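Local structure of calreticulin, putative,Calreticulin, putative (Trypanosoma cruzi, 5HCF) at residues R131-R136 with N156-F161; Q171-W176 with L180-V185. The protein probably acts as a chaperone that binds both carbohydrate and peptide, with a globular domain of legume lectin fold. One frame throughout, in Å; residues are numbered along the deposited sequence.

Interaction 1 (R131-R136 with N156-F161)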
loop_
_atom_site.group_PDB
_atom_site.type_symbol
_atom_site.label_atom_id
_atom_site.label_comp_id
_atom_site.label_asym_id
_atom_site.label_seq_id
_atom_site.Cartn_x
_atom_site.Cartn_y
_atom_site.Cartn_z
ATOM N N ARG A 131 4.595 0.230 13.898
ATOM C CA ARG A 131 4.744 1.658 14.174
ATOM C C ARG A 131 3.924 2.461 13.185
ATOM O O ARG A 131 4.200 2.444 11.987
ATOM C CB ARG A 131 6.214 2.085 14.097
ATOM C CG ARG A 131 7.174 1.173 14.838
ATOM C CD ARG A 131 6.990 1.250 16.341
ATOM N NE ARG A 131 7.738 0.193 17.016
ATOM C CZ ARG A 131 8.458 0.371 18.120
ATOM N NH1 ARG A 131 8.543 1.573 18.675
ATOM N NH2 ARG A 131 9.104 -0.651 18.665
ATOM N N GLU A 132 2.902 3.147 13.682
ATOM C CA GLU A 132 2.064 3.975 12.821
ATOM C C GLU A 132 2.749 5.292 12.450
ATOM O O GLU A 132 3.335 5.968 13.295
ATOM C CB GLU A 132 0.715 4.250 13.494
ATOM C CG GLU A 132 -0.142 3.005 13.689
ATOM C CD GLU A 132 -1.518 3.324 14.240
ATOM O OE1 GLU A 132 -2.499 2.689 13.793
ATOM O OE2 GLU A 132 -1.619 4.205 15.121
ATOM N N TRP A 133 2.663 5.639 11.171
ATOM C CA TRP A 133 3.175 6.897 10.645
ATOM C C TRP A 133 2.594 8.095 11.403
ATOM O O TRP A 133 1.376 8.210 11.556
ATOM C CB TRP A 133 2.842 6.989 9.155
ATOM C CG TRP A 133 3.490 8.105 8.398
ATOM C CD1 TRP A 133 4.662 8.737 8.699
ATOM C CD2 TRP A 133 3.011 8.702 7.186
ATOM N NE1 TRP A 133 4.937 9.697 7.753
ATOM C CE2 TRP A 133 3.941 9.693 6.813
ATOM C CE3 TRP A 133 1.884 8.495 6.383
ATOM C CZ2 TRP A 133 3.779 10.475 5.671
ATOM C CZ3 TRP A 133 1.723 9.273 5.250
ATOM C CH2 TRP A 133 2.666 10.251 4.905
ATOM N N SER A 134 3.464 8.978 11.883
ATOM C CA SER A 134 3.024 10.122 12.676
ATOM C C SER A 134 2.220 11.141 11.861
ATOM O O SER A 134 1.403 11.864 12.419
ATOM C CB SER A 134 4.219 10.822 13.325
ATOM O OG SER A 134 5.052 11.426 12.352
ATOM N N LYS A 135 2.455 11.209 10.553
ATOM C CA LYS A 135 1.753 12.175 9.711
ATOM C C LYS A 135 0.435 11.611 9.200
ATOM O O LYS A 135 0.349 10.429 8.860
ATOM C CB LYS A 135 2.633 12.603 8.532
ATOM C CG LYS A 135 3.912 13.304 8.956
ATOM C CD LYS A 135 4.519 14.119 7.830
ATOM C CE LYS A 135 5.577 15.067 8.375
ATOM N NZ LYS A 135 6.376 15.712 7.299
ATOM N N ARG A 136 -0.590 12.458 9.132
ATOM C CA ARG A 136 -1.902 11.988 8.713
ATOM C C ARG A 136 -2.320 12.695 7.421
ATOM O O ARG A 136 -2.798 13.830 7.454
ATOM C CB ARG A 136 -2.938 12.226 9.816
ATOM C CG ARG A 136 -2.514 11.667 11.169
ATOM C CD ARG A 136 -3.633 11.647 12.205
ATOM N NE ARG A 136 -4.428 10.422 12.148
ATOM C CZ ARG A 136 -5.469 10.211 11.350
ATOM N NH1 ARG A 136 -5.863 11.143 10.492
ATOM N NH2 ARG A 136 -6.108 9.049 11.401
ATOM N N ASN A 156 17.883 6.266 5.291
ATOM C CA ASN A 156 16.782 6.363 6.247
ATOM C C ASN A 156 15.830 7.539 6.006
ATOM O O ASN A 156 15.073 7.919 6.900
ATOM C CB ASN A 156 17.335 6.438 7.672
ATOM C CG ASN A 156 18.028 5.161 8.092
ATOM O OD1 ASN A 156 17.583 4.061 7.763
ATOM N ND2 ASN A 156 19.120 5.300 8.827
ATOM N N SER A 157 15.869 8.121 4.810
ATOM C CA SER A 157 14.832 9.068 4.401
ATOM C C SER A 157 13.709 8.319 3.683
ATOM O O SER A 157 13.829 7.125 3.399
ATOM C CB SER A 157 15.395 10.170 3.498
ATOM O OG SER A 157 16.056 9.644 2.362
ATOM N N TYR A 158 12.604 9.010 3.427
ATOM C CA TYR A 158 11.485 8.423 2.699
ATOM C C TYR A 158 10.718 9.486 1.920
ATOM O O TYR A 158 10.860 10.687 2.169
ATOM C CB TYR A 158 10.536 7.700 3.650
ATOM C CG TYR A 158 9.637 8.636 4.422
ATOM C CD1 TYR A 158 10.108 9.322 5.535
ATOM C CD2 TYR A 158 8.319 8.846 4.032
ATOM C CE1 TYR A 158 9.288 10.182 6.246
ATOM C CE2 TYR A 158 7.497 9.703 4.734
ATOM C CZ TYR A 158 7.986 10.369 5.840
ATOM O OH TYR A 158 7.170 11.226 6.542
ATOM N N GLU A 159 9.908 9.044 0.969
ATOM C CA GLU A 159 9.045 9.958 0.250
ATOM C C GLU A 159 7.775 9.247 -0.198
ATOM O O GLU A 159 7.827 8.147 -0.748
ATOM C CB GLU A 159 9.785 10.559 -0.946
ATOM C CG GLU A 159 9.065 11.735 -1.599
ATOM C CD GLU A 159 9.969 12.531 -2.513
ATOM O OE1 GLU A 159 11.114 12.086 -2.748
ATOM O OE2 GLU A 159 9.541 13.603 -2.990
ATOM N N PHE A 160 6.634 9.892 0.034
ATOM C CA PHE A 160 5.341 9.322 -0.325
ATOM C C PHE A 160 4.701 10.096 -1.475
ATOM O O PHE A 160 4.569 11.319 -1.419
ATOM C CB PHE A 160 4.405 9.312 0.885
ATOM C CG PHE A 160 2.964 9.104 0.527
ATOM C CD1 PHE A 160 2.550 7.929 -0.080
ATOM C CD2 PHE A 160 2.022 10.088 0.781
ATOM C CE1 PHE A 160 1.225 7.737 -0.419
ATOM C CE2 PHE A 160 0.693 9.901 0.445
ATOM C CZ PHE A 160 0.296 8.725 -0.158
ATOM N N PHE A 161 4.295 9.375 -2.513
ATOM C CA PHE A 161 3.682 9.992 -3.679
ATOM C C PHE A 161 2.232 9.568 -3.814
ATOM O O PHE A 161 1.907 8.387 -3.697
ATOM C CB PHE A 161 4.449 9.618 -4.951
ATOM C CG PHE A 161 5.886 10.041 -4.935
ATOM C CD1 PHE A 161 6.833 9.302 -4.243
ATOM C CD2 PHE A 161 6.295 11.173 -5.623
ATOM C CE1 PHE A 161 8.155 9.691 -4.223
ATOM C CE2 PHE A 161 7.618 11.566 -5.613
ATOM C CZ PHE A 161 8.549 10.824 -4.912
#
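The indole N-H of Trp133 points at the phenol oxygen of Tyr158. Trp133 NE1 donates to Tyr158 OH at 3.0 Å. The bond is moderately bent, with an N-H...O angle of 144°. The oxygen lies at the edge of the indole, near its plane. The two rings are almost perpendicular, with planes at 87°, but they meet obliquely. Beside the polar bond, Trp133 CZ2 packs on Tyr158 CE2 at 3.9 Å. The far corner of the same indole, Trp133 CH2, reaches Phe160 CD2 at 4.2 Å. The indole therefore touches two aromatic residues that point the same way from strand 157-162. Lys135 CD makes a loose van der Waals contact with Tyr158 OH at 4.1 Å. The carbonyl O of Lys135 sits over one face of the Trp133 ring, toward its rim.

Trp133 CG lies anti to the backbone N (chi1 -170°), which carries the indole from the loop after strand 129-132 toward the other sheet. The phenol has a stronger partner outside these segments, Asp175 OD2. Trp176 stacks on Trp133 and meets Tyr158 edge-to-face, and the Trp133 carbonyl is held by Arg119. Strands 129-132 and 157-162 belong to the two different sheets of the legume lectin fold, so the contact bridges the sandwich near one edge.

The contact is buried and mostly aromatic, yet its polar atoms are paired. Tyr158 OH takes the indole N-H and also bonds Asp175. The nearby carboxylate probably polarises the phenol, making its oxygen a better acceptor for Trp133, and the two bonds together should limit rotation of the hydroxyl.

Interaction 2 (Q171-W176 with L180-V185)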
loop_
_atom_site.group_PDB
_atom_site.type_symbol
_atom_site.label_atom_id
_atom_site.label_comp_id
_atom_site.label_asym_id
_atom_site.label_seq_id
_atom_site.Cartn_x
_atom_site.Cartn_y
_atom_site.Cartn_z
ATOM N N GLN A 171 12.285 12.079 7.376
ATOM C CA GLN A 171 13.195 11.090 7.936
ATOM C C GLN A 171 12.423 10.047 8.737
ATOM O O GLN A 171 11.536 10.399 9.518
ATOM C CB GLN A 171 14.234 11.770 8.836
ATOM C CG GLN A 171 14.961 12.967 8.219
ATOM C CD GLN A 171 15.471 12.719 6.814
ATOM O OE1 GLN A 171 16.173 11.742 6.556
ATOM N NE2 GLN A 171 15.134 13.620 5.896
ATOM N N LEU A 172 12.764 8.772 8.556
ATOM C CA LEU A 172 12.098 7.683 9.278
ATOM C C LEU A 172 12.164 7.869 10.787
ATOM O O LEU A 172 11.181 7.657 11.495
ATOM C CB LEU A 172 12.720 6.335 8.918
ATOM C CG LEU A 172 12.482 5.792 7.513
ATOM C CD1 LEU A 172 13.324 4.546 7.301
ATOM C CD2 LEU A 172 11.010 5.482 7.311
ATOM N N GLU A 173 13.333 8.276 11.264
ATOM C CA GLU A 173 13.577 8.454 12.689
ATOM C C GLU A 173 12.704 9.556 13.290
ATOM O O GLU A 173 12.323 9.493 14.461
ATOM C CB GLU A 173 15.059 8.762 12.922
ATOM C CG GLU A 173 15.474 8.811 14.374
ATOM C CD GLU A 173 16.951 9.106 14.536
ATOM O OE1 GLU A 173 17.328 9.729 15.552
ATOM O OE2 GLU A 173 17.734 8.721 13.642
ATOM N N GLU A 174 12.392 10.564 12.480
ATOM C CA GLU A 174 11.641 11.723 12.945
ATOM C C GLU A 174 10.119 11.584 12.771
ATOM O O GLU A 174 9.353 12.069 13.601
ATOM C CB GLU A 174 12.148 12.976 12.223
ATOM C CG GLU A 174 13.637 13.278 12.475
ATOM C CD GLU A 174 14.146 14.489 11.700
ATOM O OE1 GLU A 174 13.522 14.864 10.686
ATOM O OE2 GLU A 174 15.171 15.069 12.102
ATOM N N ASP A 175 9.680 10.921 11.705
ATOM C CA ASP A 175 8.243 10.835 11.414
ATOM C C ASP A 175 7.584 9.536 11.890
ATOM O O ASP A 175 6.388 9.331 11.670
ATOM C CB ASP A 175 7.996 11.005 9.914
ATOM C CG ASP A 175 8.516 12.323 9.388
ATOM O OD1 ASP A 175 8.843 13.202 10.206
ATOM O OD2 ASP A 175 8.601 12.482 8.156
ATOM N N TRP A 176 8.372 8.658 12.512
ATOM C CA TRP A 176 7.848 7.505 13.244
ATOM C C TRP A 176 8.449 7.501 14.644
ATOM O O TRP A 176 9.453 8.166 14.884
ATOM C CB TRP A 176 8.187 6.186 12.542
ATOM C CG TRP A 176 7.351 5.855 11.350
ATOM C CD1 TRP A 176 6.303 4.984 11.306
ATOM C CD2 TRP A 176 7.509 6.360 10.018
ATOM N NE1 TRP A 176 5.788 4.926 10.034
ATOM C CE2 TRP A 176 6.512 5.762 9.225
ATOM C CE3 TRP A 176 8.390 7.266 9.422
ATOM C CZ2 TRP A 176 6.372 6.039 7.866
ATOM C CZ3 TRP A 176 8.249 7.539 8.069
ATOM C CH2 TRP A 176 7.247 6.928 7.310
ATOM N N LEU A 180 14.731 5.536 20.724
ATOM C CA LEU A 180 14.653 6.230 22.003
ATOM C C LEU A 180 14.891 7.723 21.811
ATOM O O LEU A 180 15.359 8.147 20.756
ATOM C CB LEU A 180 15.676 5.655 22.983
ATOM C CG LEU A 180 15.478 4.203 23.432
ATOM C CD1 LEU A 180 16.655 3.737 24.284
ATOM C CD2 LEU A 180 14.170 4.046 24.191
ATOM N N PRO A 181 14.581 8.529 22.836
ATOM C CA PRO A 181 14.847 9.969 22.767
ATOM C C PRO A 181 16.341 10.265 22.825
ATOM O O PRO A 181 17.064 9.623 23.591
ATOM C CB PRO A 181 14.135 10.528 24.010
ATOM C CG PRO A 181 13.225 9.431 24.481
ATOM C CD PRO A 181 13.886 8.152 24.076
ATOM N N ARG A 182 16.795 11.225 22.026
ATOM C CA ARG A 182 18.207 11.580 21.996
ATOM C C ARG A 182 18.588 12.381 23.235
ATOM O O ARG A 182 19.725 12.301 23.710
ATOM C CB ARG A 182 18.539 12.359 20.724
ATOM C CG ARG A 182 18.634 11.476 19.491
ATOM C CD ARG A 182 19.016 12.264 18.254
ATOM N NE ARG A 182 19.047 11.413 17.070
ATOM C CZ ARG A 182 20.101 10.704 16.677
ATOM N NH1 ARG A 182 21.237 10.751 17.366
ATOM N NH2 ARG A 182 20.024 9.954 15.585
ATOM N N GLU A 183 17.636 13.153 23.751
ATOM C CA GLU A 183 17.834 13.912 24.981
ATOM C C GLU A 183 17.123 13.213 26.130
ATOM O O GLU A 183 16.086 12.591 25.926
ATOM C CB GLU A 183 17.312 15.340 24.831
ATOM C CG GLU A 183 18.197 16.247 24.002
ATOM C CD GLU A 183 17.615 17.644 23.846
ATOM O OE1 GLU A 183 16.494 17.773 23.303
ATOM O OE2 GLU A 183 18.279 18.613 24.276
ATOM N N ILE A 184 17.674 13.318 27.336
ATOM C CA ILE A 184 17.061 12.703 28.509
ATOM C C ILE A 184 15.809 13.487 28.900
ATOM O O ILE A 184 14.818 12.922 29.358
ATOM C CB ILE A 184 18.044 12.643 29.693
ATOM C CG1 ILE A 184 17.528 11.699 30.782
ATOM C CG2 ILE A 184 18.327 14.040 30.237
ATOM C CD1 ILE A 184 17.364 10.272 30.319
ATOM N N VAL A 185 15.878 14.802 28.727
ATOM C CA VAL A 185 14.726 15.684 28.830
ATOM C C VAL A 185 14.807 16.656 27.661
ATOM O O VAL A 185 15.870 17.222 27.403
ATOM C CB VAL A 185 14.695 16.449 30.169
ATOM C CG1 VAL A 185 13.577 17.481 30.175
ATOM C CG2 VAL A 185 14.538 15.482 31.327
#
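Glu173 sends its CG anti to the backbone N (chi1 -173°) and continues extended, so its carboxylate stands out from helix 172-175. Arg182 is extended from CG to NE, and a turn of the last torsion (chi4 -87°) sets its guanidinium across the end of the glutamate. The two side chains cross at about a right angle. Their flat ends are nearly coplanar, with planes 26° apart.

The arginine grips side-on, through NE and NH2, but both nitrogens converge on one oxygen. Arg182 NH2 donates to the syn lone pair of Glu173 OE1 at 2.7 Å. Arg182 NE donates to the same Glu173 OE1 at 2.8 Å, meeting it nearly along its C-O bond. Both bonds are clearly bent, as expected when one acceptor is shared by two donors of one group. OE1 lies at the guanidinium edge, slightly tilted from its plane. A weak third bond runs from Arg182 NH2 to Glu173 OE2 at 3.2 Å. This is a salt bridge, but not the paired form in which each oxygen has its own nitrogen.

In the legume lectin fold of this globular domain, helix 172-175 is a single short turn directly after strand 165-171. Gln171 is its N-cap residue, and Gln171 O accepts from Asp175 N at 2.9 Å. Residues 180-185 belong to the long loop that leads on to strand 208-217. The salt bridge ties the start of that loop back to the helical turn, at the surface.

Glu197, the stronger polar partner of Arg182, also forms a salt bridge with NH2, so two carboxylates gather round the guanidinium. Glu173 also touches Leu179, and Arg182 rests on Phe195 of the same loop.

Overall arrangement
Interaction 1 is buried and joins elements of the two sheets. Interaction 2 lies at the surface, its centre about 25 Å from the centre of the chain, and joins a helical turn to a long loop. Their centres are about 14 Å apart, and residues 171-176 connect them. The inner side of that segment, Asp175 and Trp176, packs on residues 131-136 and 156-161. Its outer side carries the glutamate of interaction 2. The chemistry follows the depth: mostly aromatic rings inside, with one buried carboxylate, Asp175, at the phenol; outside, a salt bridge between charged side chains. Interaction 2 buries less surface, 84 Å² against 155 Å² for interaction 1.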